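Local coordinates for pyridoxine 4-oxidase (Mesorhizobium loti, PDB 4HA6), which catalyses, as an FAD-dependent member of the GMC oxidoreductase family, the oxidation of pyridoxine at its 4-position alcohol, with oxygen as the electron acceptor, at residues A[101-106]-A[479-484]; A[286-291]-A[450-455]. All blocks are in the same frame, centred on the assembly; numbering follows the deposited sequence.

Contact 1: residues A[101-106]-A[479-484]; sequences QAWVDA and SIMPNL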
loop_
_atom_site.group_PDB
_atom_site.type_symbol
_atom_site.label_atom_id
_atom_site.label_comp_id
_atom_site.label_asym_id
_atom_site.label_seq_id
_atom_site.Cartn_x
_atom_site.Cartn_y
_atom_site.Cartn_z
ATOM N N GLN A 101 -15.266 -4.929 -7.430
ATOM C CA GLN A 101 -16.712 -4.808 -7.528
ATOM C C GLN A 101 -17.209 -3.767 -6.535
ATOM O O GLN A 101 -18.118 -2.990 -6.839
ATOM C CB GLN A 101 -17.409 -6.152 -7.271
ATOM C CG GLN A 101 -18.940 -6.067 -7.372
ATOM C CD GLN A 101 -19.413 -5.580 -8.741
ATOM O OE1 GLN A 101 -19.027 -6.132 -9.775
ATOM N NE2 GLN A 101 -20.243 -4.536 -8.753
ATOM N N ALA A 102 -16.608 -3.751 -5.347
ATOM C CA ALA A 102 -16.951 -2.764 -4.333
ATOM C C ALA A 102 -16.589 -1.342 -4.776
ATOM O O ALA A 102 -17.272 -0.385 -4.400
ATOM C CB ALA A 102 -16.293 -3.106 -2.999
ATOM N N TRP A 103 -15.515 -1.199 -5.557
ATOM C CA TRP A 103 -15.158 0.115 -6.107
ATOM C C TRP A 103 -16.203 0.581 -7.114
ATOM O O TRP A 103 -16.490 1.784 -7.215
ATOM C CB TRP A 103 -13.797 0.088 -6.824
ATOM C CG TRP A 103 -12.592 -0.051 -5.922
ATOM C CD1 TRP A 103 -12.569 -0.513 -4.639
ATOM C CD2 TRP A 103 -11.231 0.281 -6.257
ATOM N NE1 TRP A 103 -11.285 -0.493 -4.152
ATOM C CE2 TRP A 103 -10.444 -0.001 -5.124
ATOM C CE3 TRP A 103 -10.610 0.813 -7.400
ATOM C CZ2 TRP A 103 -9.056 0.215 -5.102
ATOM C CZ3 TRP A 103 -9.231 1.016 -7.381
ATOM C CH2 TRP A 103 -8.472 0.720 -6.240
ATOM N N VAL A 104 -16.751 -0.377 -7.870
ATOM C CA VAL A 104 -17.775 -0.085 -8.877
ATOM C C VAL A 104 -19.052 0.385 -8.199
ATOM O O VAL A 104 -19.635 1.406 -8.584
ATOM C CB VAL A 104 -18.097 -1.321 -9.740
ATOM C CG1 VAL A 104 -19.285 -1.053 -10.641
ATOM C CG2 VAL A 104 -16.898 -1.698 -10.583
ATOM N N ASP A 105 -19.493 -0.381 -7.204
ATOM C CA ASP A 105 -20.657 -0.010 -6.415
ATOM C C ASP A 105 -20.458 1.376 -5.788
ATOM O O ASP A 105 -21.354 2.206 -5.820
ATOM C CB ASP A 105 -20.917 -1.055 -5.323
ATOM C CG ASP A 105 -21.147 -2.452 -5.891
ATOM O OD1 ASP A 105 -21.477 -2.572 -7.093
ATOM O OD2 ASP A 105 -20.991 -3.434 -5.138
ATOM N N ALA A 106 -19.276 1.626 -5.228
ATOM C CA ALA A 106 -19.008 2.904 -4.561
ATOM C C ALA A 106 -18.966 4.066 -5.555
ATOM O O ALA A 106 -19.518 5.142 -5.300
ATOM C CB ALA A 106 -17.691 2.824 -3.751
ATOM N N SER A 479 -5.029 7.269 -1.612
ATOM C CA SER A 479 -6.073 7.942 -0.828
ATOM C C SER A 479 -7.487 7.794 -1.443
ATOM O O SER A 479 -8.489 7.828 -0.716
ATOM C CB SER A 479 -5.718 9.414 -0.645
ATOM O OG SER A 479 -5.832 10.099 -1.882
ATOM N N ILE A 480 -7.591 7.633 -2.767
ATOM C CA ILE A 480 -8.932 7.538 -3.365
ATOM C C ILE A 480 -9.617 6.173 -3.214
ATOM O O ILE A 480 -10.841 6.073 -3.434
ATOM C CB ILE A 480 -8.969 7.962 -4.849
ATOM C CG1 ILE A 480 -8.255 6.934 -5.742
ATOM C CG2 ILE A 480 -8.475 9.409 -5.028
ATOM C CD1 ILE A 480 -9.234 5.958 -6.422
ATOM N N MET A 481 -8.848 5.133 -2.860
ATOM C CA MET A 481 -9.384 3.771 -2.756
ATOM C C MET A 481 -10.613 3.728 -1.858
ATOM O O MET A 481 -10.523 4.069 -0.675
ATOM C CB MET A 481 -8.321 2.810 -2.198
ATOM C CG MET A 481 -7.064 2.739 -3.068
ATOM S SD MET A 481 -5.734 1.701 -2.386
ATOM C CE MET A 481 -6.578 0.091 -2.334
ATOM N N PRO A 482 -11.769 3.335 -2.419
ATOM C CA PRO A 482 -12.979 3.189 -1.595
ATOM C C PRO A 482 -12.748 2.164 -0.497
ATOM O O PRO A 482 -13.165 2.371 0.643
ATOM C CB PRO A 482 -14.032 2.682 -2.598
ATOM C CG PRO A 482 -13.567 3.284 -3.939
ATOM C CD PRO A 482 -12.056 3.179 -3.863
ATOM N N ASN A 483 -12.075 1.075 -0.854
ATOM C CA ASN A 483 -11.728 0.041 0.104
ATOM C C ASN A 483 -10.429 -0.663 -0.289
ATOM O O ASN A 483 -10.067 -0.735 -1.464
ATOM C CB ASN A 483 -12.854 -0.992 0.223
ATOM C CG ASN A 483 -13.270 -1.555 -1.128
ATOM O OD1 ASN A 483 -14.254 -1.113 -1.716
ATOM N ND2 ASN A 483 -12.503 -2.519 -1.638
ATOM N N LEU A 484 -9.746 -1.168 0.726
ATOM C CA LEU A 484 -8.600 -2.045 0.590
ATOM C C LEU A 484 -8.866 -3.199 -0.375
ATOM O O LEU A 484 -9.956 -3.783 -0.360
ATOM C CB LEU A 484 -8.338 -2.639 1.966
ATOM C CG LEU A 484 -7.057 -2.468 2.784
ATOM C CD1 LEU A 484 -6.090 -1.438 2.224
ATOM C CD2 LEU A 484 -7.409 -2.176 4.239
#
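One face of the Trp103 indole is roofed by the pyrrolidine of Pro482, whose CD stands 3.6 Å from the centroid of the five-membered ring and only 3° off its normal, a well-centred CH-pi contact. The backbone of Met481 passes over the rim of that same face, while the methyl CE of Met481 comes to the edge and lies 3.7 Å from Trp103 CZ2. Also at the edge, close to the ring plane, Trp103 NE1 gives its hydrogen to Asn483 O (3.0 Å, N-H...O 158°), arriving in the carbonyl plane on a lone pair. With CG beside the backbone N, the indole swings off helix 97-107 and reaches the loop that follows strand 473-475, the last strand of the parallel Rossmann-type sheet of this GMC oxidoreductase. Ala478, in the same loop just before 479-484, binds FAD, and the Met481 side chain itself lies about 7 Å from the bound cofactor. Ile496 of helix 490-506 touches both Trp103 and Met481, and Phe100 meets the indole edge-to-face. A leucine in place of Trp103 would probably leave Asn483 O without this donor and Pro482 without the flat surface it rests on. The amide of Asn483 is turned 67° from the indole; its OD1 sits 3.1 Å from Ala102 CB and also approaches Trp103 CD1. Its ND2 is held by Leu484 O, 3.1 Å away and lying in the amide plane, and by Asp99 O near the start of the helix, which together fix the rotation of the group. One turn along from Ala102, Ala106 CB packs at 3.8 Å against Pro482 CB.

Contact 2: residues A[286-291]-A[450-455]; sequences GRNLQD and TCRMGK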
loop_
_atom_site.group_PDB
_atom_site.type_symbol
_atom_site.label_atom_id
_atom_site.label_comp_id
_atom_site.label_asym_id
_atom_site.label_seq_id
_atom_site.Cartn_x
_atom_site.Cartn_y
_atom_site.Cartn_z
ATOM N N GLY A 286 -9.765 12.987 4.862
ATOM C CA GLY A 286 -9.082 12.433 6.015
ATOM C C GLY A 286 -9.816 11.264 6.656
ATOM O O GLY A 286 -9.216 10.540 7.448
ATOM N N ARG A 287 -11.098 11.081 6.330
ATOM C CA ARG A 287 -11.890 9.994 6.905
ATOM C C ARG A 287 -11.793 8.741 6.019
ATOM O O ARG A 287 -11.108 8.763 4.992
ATOM C CB ARG A 287 -13.347 10.442 7.091
ATOM C CG ARG A 287 -13.494 11.611 8.076
ATOM C CD ARG A 287 -14.920 11.723 8.637
ATOM N NE ARG A 287 -15.284 10.531 9.400
ATOM C CZ ARG A 287 -14.856 10.269 10.635
ATOM N NH1 ARG A 287 -14.043 11.116 11.263
ATOM N NH2 ARG A 287 -15.236 9.150 11.243
ATOM N N ASN A 288 -12.463 7.648 6.416
ATOM C CA ASN A 288 -12.417 6.387 5.645
ATOM C C ASN A 288 -11.003 5.780 5.625
ATOM O O ASN A 288 -10.695 4.939 4.767
ATOM C CB ASN A 288 -12.962 6.602 4.199
ATOM C CG ASN A 288 -13.083 5.295 3.362
ATOM O OD1 ASN A 288 -12.476 5.153 2.267
ATOM N ND2 ASN A 288 -13.879 4.356 3.860
ATOM N N LEU A 289 -10.137 6.196 6.554
ATOM C CA LEU A 289 -8.764 5.664 6.587
ATOM C C LEU A 289 -8.758 4.167 6.876
ATOM O O LEU A 289 -9.324 3.720 7.885
ATOM C CB LEU A 289 -7.891 6.375 7.629
ATOM C CG LEU A 289 -6.540 5.679 7.930
ATOM C CD1 LEU A 289 -5.618 5.789 6.740
ATOM C CD2 LEU A 289 -5.828 6.220 9.192
ATOM N N GLN A 290 -8.108 3.401 6.000
ATOM C CA GLN A 290 -7.974 1.948 6.188
ATOM C C GLN A 290 -6.515 1.511 6.136
ATOM O O GLN A 290 -5.689 2.176 5.522
ATOM C CB GLN A 290 -8.745 1.206 5.093
ATOM C CG GLN A 290 -10.242 1.451 5.135
ATOM C CD GLN A 290 -10.890 1.173 3.800
ATOM O OE1 GLN A 290 -10.947 0.021 3.356
ATOM N NE2 GLN A 290 -11.333 2.234 3.123
ATOM N N ASP A 291 -6.215 0.363 6.738
ATOM C CA ASP A 291 -4.880 -0.222 6.664
ATOM C C ASP A 291 -5.018 -1.716 6.950
ATOM O O ASP A 291 -6.041 -2.156 7.493
ATOM C CB ASP A 291 -3.941 0.448 7.672
ATOM C CG ASP A 291 -2.520 -0.138 7.663
ATOM O OD1 ASP A 291 -2.037 -0.586 6.586
ATOM O OD2 ASP A 291 -1.878 -0.131 8.746
ATOM N N THR A 450 -8.394 7.991 2.301
ATOM C CA THR A 450 -8.602 9.268 2.986
ATOM C C THR A 450 -9.104 10.388 2.078
ATOM O O THR A 450 -9.394 11.494 2.547
ATOM C CB THR A 450 -7.296 9.727 3.659
ATOM O OG1 THR A 450 -6.207 9.594 2.722
ATOM C CG2 THR A 450 -7.022 8.862 4.877
ATOM N N CYS A 451 -9.163 10.120 0.777
ATOM C CA CYS A 451 -9.794 11.040 -0.158
ATOM C C CYS A 451 -10.728 10.184 -1.008
ATOM O O CYS A 451 -10.570 10.105 -2.225
ATOM C CB CYS A 451 -8.752 11.738 -1.029
ATOM S SG CYS A 451 -7.623 12.904 -0.125
ATOM N N ARG A 452 -11.697 9.532 -0.359
ATOM C CA ARG A 452 -12.415 8.437 -1.034
ATOM C C ARG A 452 -13.153 8.851 -2.305
ATOM O O ARG A 452 -13.828 9.902 -2.371
ATOM C CB ARG A 452 -13.357 7.673 -0.087
ATOM C CG ARG A 452 -14.614 8.419 0.257
ATOM C CD ARG A 452 -15.578 7.626 1.148
ATOM N NE ARG A 452 -16.657 8.533 1.526
ATOM C CZ ARG A 452 -17.730 8.758 0.772
ATOM N NH1 ARG A 452 -17.879 8.110 -0.376
ATOM N NH2 ARG A 452 -18.661 9.616 1.172
ATOM N N MET A 453 -12.980 8.028 -3.324
ATOM C CA MET A 453 -13.757 8.138 -4.542
ATOM C C MET A 453 -15.156 7.612 -4.263
ATOM O O MET A 453 -15.311 6.557 -3.631
ATOM C CB MET A 453 -13.084 7.307 -5.636
ATOM C CG MET A 453 -13.913 7.145 -6.888
ATOM S SD MET A 453 -13.079 6.171 -8.166
ATOM C CE MET A 453 -12.897 4.584 -7.333
ATOM N N GLY A 454 -16.183 8.337 -4.714
ATOM C CA GLY A 454 -17.552 7.870 -4.524
ATOM C C GLY A 454 -18.542 8.645 -5.377
ATOM O O GLY A 454 -18.256 9.767 -5.824
ATOM N N LYS A 455 -19.710 8.061 -5.610
ATOM C CA LYS A 455 -20.744 8.735 -6.403
ATOM C C LYS A 455 -21.686 9.592 -5.546
ATOM O O LYS A 455 -22.496 10.361 -6.072
ATOM C CB LYS A 455 -21.556 7.697 -7.170
ATOM C CG LYS A 455 -22.403 6.793 -6.277
ATOM C CD LYS A 455 -23.039 5.677 -7.128
ATOM C CE LYS A 455 -24.018 4.849 -6.329
ATOM N NZ LYS A 455 -23.366 4.220 -5.153
HETATM O O HOH W 1 -12.400 9.895 2.545
#
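Two irregular loops meet here mainly through their backbones, Gly286 and Arg287 running against Thr450 with one direct hydrogen bond and a small apolar patch. In this FAD-binding Rossmann-type fold, 286-291 leads into strand 293-302 of the antiparallel sheet, whereas 450-455 lies on the way from strand 441-443 of that sheet to strand 473-475 of the parallel one. Gly286 N donates to Thr450 O at 2.8 Å. The positive phi of Gly286 would jam a CB against the preceding carbonyl oxygen. Alongside, the CA-H of Thr450 points at Arg287 O, 3.2 Å from CA. Thr450 CG2, anti to its own carbonyl carbon, packs 3.8 Å from Leu289 CB, the two side chains lying side by side; its OG1 turns instead to Ala253 O. At the more exposed end, Asn288 lies across the aliphatic part of Arg452, whose CB and CD supply the contact. The arm is extended from CG to NE and carries the guanidinium on to salt bridges with Asp456 and Asp284, which probably offset its charge. Gln290 NE2 bonds back to Asn288 O at 3.2 Å within the loop, and also to Pro482 O. One water bridges the two backbones, accepting from Arg452 N and probably donating to Arg287 O, each 3.0 Å away.

The two contacts have centres about 9 Å apart and are both partly buried, each with interior residues and a more exposed margin. Contact 1 sets a helix against a loop and relies on an aromatic side chain; contact 2 joins two loops chiefly by backbone atoms and a water. They share no segment, yet 450-455 lies directly beside 479-484: Cys451 N is 2.8 Å from Ser479 O and Met453 N 2.9 Å from Ile480 O, both probable hydrogen bonds. Gln290 adds a second tie, its amide bonding to Pro482 O and Leu484 N. Along the chain, contact 2 is nested within the loop that contact 1 closes.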